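Local coordinates for protein Rd1NTF2_04 (Synthetic construct, PDB 6W3G) that is a de novo designed NTF2-like protein, probably made as an example of the varied pocket structures this fold can hold, at residues A[80-85]-A[99-104]. Residues are numbered along the deposited sequence; the frame is centred on the assembly and turned at random.
Sequences RISIVF and RYVMVA
Phe85 places CG between its backbone N and carbonyl carbon (chi1 62°), which swings the ring across to the neighbouring strand, whereas Tyr100 sets CG opposite its carbonyl carbon (chi1 -76°), an orientation in which its own ring leads away and leaves CB to be covered. Tyr100 CB accordingly sits over one face of the Phe85 ring, offset toward the rim and 3.3 Å from Phe85 CZ, a CH-pi contact. The two rings are nearly parallel, at 9°, yet slid so far apart that they barely overlap. Met102 reaches the same ring obliquely: in one of its two conformers SD lies 4.1 Å from Phe85 CE2, a Met-aromatic contact, while CE lies 4.1 Å from Ile83 CD1. Were the ring of Phe85 cut back to an alanine, the loss is likely to leave Tyr100 CB without its aromatic cover and Met102 SD without its ring partner, opening a gap on that face of the sheet, beside Phe18. The pairs lie on one face of an antiparallel hairpin, strands 80-91 and 94-106 of the curved NTF2-like sheet. Ile81, Ile83, Phe85, Tyr100, Met102 and Ala104 share this face, and Ile83, Phe85, Met102 and Ala104 meet helix 11-24, where Phe18 meets the Phe85 ring and Phe14 touches Ile83 and Ala104. The other face is partly exposed: Val84 CG2 rests 4.2 Å from Val101 CG2, and Arg80 carries NH2 to 3.5 Å from Val103 CG2. Paired backbone bonds link Ile81 with Ala104, Ile83 with Met102 and Phe85 with Tyr100; the Tyr100 N to Phe85 O bond is 2.8 Å long.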
loop_
_atom_site.group_PDB
_atom_site.type_symbol
_atom_site.label_atom_id
_atom_site.label_comp_id
_atom_site.label_asym_id
_atom_site.label_seq_id
_atom_site.Cartn_x
_atom_site.Cartn_y
_atom_site.Cartn_z
ATOM N N ARG A 80 0.697 13.402 -10.296
ATOM C CA ARG A 80 0.558 11.950 -10.214
ATOM C C ARG A 80 1.830 11.350 -9.622
ATOM O O ARG A 80 2.922 11.581 -10.140
ATOM C CB ARG A 80 0.301 11.344 -11.597
ATOM C CG ARG A 80 0.009 9.838 -11.574
ATOM C CD ARG A 80 -0.286 9.320 -12.976
ATOM N NE ARG A 80 -0.586 7.879 -13.029
ATOM C CZ ARG A 80 0.314 6.918 -13.216
ATOM N NH1 ARG A 80 1.604 7.204 -13.349
ATOM N NH2 ARG A 80 -0.079 5.657 -13.277
ATOM N N ILE A 81 1.676 10.557 -8.567
ATOM C CA ILE A 81 2.771 9.819 -7.956
ATOM C C ILE A 81 2.522 8.344 -8.207
ATOM O O ILE A 81 1.481 7.803 -7.811
ATOM C CB ILE A 81 2.867 10.082 -6.447
ATOM C CG1 ILE A 81 3.047 11.563 -6.153
ATOM C CG2 ILE A 81 3.983 9.244 -5.850
ATOM C CD1 ILE A 81 2.857 11.905 -4.698
ATOM N N SER A 82 3.470 7.677 -8.852
ATOM C CA SER A 82 3.347 6.249 -9.103
ATOM C C SER A 82 4.430 5.535 -8.319
ATOM O O SER A 82 5.600 5.925 -8.388
ATOM C CB SER A 82 3.483 5.926 -10.591
ATOM O OG SER A 82 3.386 4.523 -10.789
ATOM N N ILE A 83 4.041 4.519 -7.556
ATOM C CA ILE A 83 4.982 3.750 -6.749
ATOM C C ILE A 83 4.810 2.280 -7.083
ATOM O O ILE A 83 3.696 1.756 -7.030
ATOM C CB ILE A 83 4.776 3.993 -5.244
ATOM C CG1 ILE A 83 5.065 5.451 -4.927
ATOM C CG2 ILE A 83 5.685 3.049 -4.428
ATOM C CD1 ILE A 83 4.805 5.854 -3.497
ATOM N N VAL A 84 5.910 1.623 -7.456
ATOM C CA VAL A 84 5.950 0.185 -7.641
ATOM C C VAL A 84 6.688 -0.375 -6.441
ATOM O O VAL A 84 7.791 0.092 -6.120
ATOM C CB VAL A 84 6.660 -0.218 -8.943
ATOM C CG1 VAL A 84 6.721 -1.724 -9.039
ATOM C CG2 VAL A 84 5.951 0.351 -10.134
ATOM N N PHE A 85 6.072 -1.334 -5.756
ATOM C CA PHE A 85 6.717 -1.960 -4.613
ATOM C C PHE A 85 6.487 -3.463 -4.661
ATOM O O PHE A 85 5.520 -3.952 -5.251
ATOM C CB PHE A 85 6.250 -1.345 -3.289
ATOM C CG PHE A 85 4.786 -1.501 -2.988
ATOM C CD1 PHE A 85 4.338 -2.550 -2.192
ATOM C CD2 PHE A 85 3.859 -0.575 -3.446
ATOM C CE1 PHE A 85 3.011 -2.692 -1.882
ATOM C CE2 PHE A 85 2.518 -0.717 -3.136
ATOM C CZ PHE A 85 2.092 -1.768 -2.347
ATOM N N ARG A 99 4.051 -8.160 -6.326
ATOM C CA ARG A 99 4.387 -6.822 -6.783
ATOM C C ARG A 99 3.099 -6.023 -6.880
ATOM O O ARG A 99 2.070 -6.543 -7.316
ATOM C CB ARG A 99 5.099 -6.852 -8.133
ATOM C CG ARG A 99 5.291 -5.491 -8.769
ATOM C CD ARG A 99 5.856 -5.658 -10.165
ATOM N NE ARG A 99 7.296 -5.855 -10.132
ATOM C CZ ARG A 99 7.978 -6.589 -11.011
ATOM N NH1 ARG A 99 7.357 -7.222 -11.999
ATOM N NH2 ARG A 99 9.289 -6.697 -10.893
ATOM N N TYR A 100 3.163 -4.783 -6.419
ATOM C CA TYR A 100 2.030 -3.882 -6.445
ATOM C C TYR A 100 2.408 -2.593 -7.157
ATOM O O TYR A 100 3.565 -2.145 -7.116
ATOM C CB TYR A 100 1.542 -3.524 -5.048
ATOM C CG TYR A 100 0.763 -4.612 -4.377
ATOM C CD1 TYR A 100 1.401 -5.640 -3.720
ATOM C CD2 TYR A 100 -0.625 -4.606 -4.415
ATOM C CE1 TYR A 100 0.667 -6.652 -3.100
ATOM C CE2 TYR A 100 -1.360 -5.589 -3.804
ATOM C CZ TYR A 100 -0.713 -6.615 -3.155
ATOM O OH TYR A 100 -1.459 -7.604 -2.550
ATOM N N VAL A 101 1.398 -1.972 -7.768
ATOM C CA VAL A 101 1.517 -0.654 -8.354
ATOM C C VAL A 101 0.510 0.239 -7.657
ATOM O O VAL A 101 -0.657 -0.140 -7.494
ATOM C CB VAL A 101 1.275 -0.678 -9.874
ATOM C CG1 VAL A 101 1.395 0.723 -10.431
ATOM C CG2 VAL A 101 2.290 -1.598 -10.558
ATOM N N MET A 102 0.943 1.424 -7.269
ATOM C CA MET A 102 0.107 2.346 -6.516
ATOM C C MET A 102 0.105 3.705 -7.184
ATOM O O MET A 102 1.169 4.238 -7.521
ATOM C CB MET A 102 0.613 2.467 -5.085
ATOM C CG MET A 102 -0.427 2.938 -4.119
ATOM S SD MET A 102 0.144 2.588 -2.461
ATOM C CE MET A 102 1.429 3.823 -2.317
ATOM N N VAL A 103 -1.090 4.268 -7.358
ATOM C CA VAL A 103 -1.263 5.601 -7.916
ATOM C C VAL A 103 -1.784 6.483 -6.801
ATOM O O VAL A 103 -2.794 6.151 -6.160
ATOM C CB VAL A 103 -2.204 5.601 -9.125
ATOM C CG1 VAL A 103 -2.453 7.043 -9.584
ATOM C CG2 VAL A 103 -1.561 4.771 -10.224
ATOM N N ALA A 104 -1.059 7.557 -6.537
ATOM C CA ALA A 104 -1.464 8.587 -5.598
ATOM C C ALA A 104 -1.494 9.922 -6.326
ATOM O O ALA A 104 -0.772 10.147 -7.312
ATOM C CB ALA A 104 -0.510 8.640 -4.394
#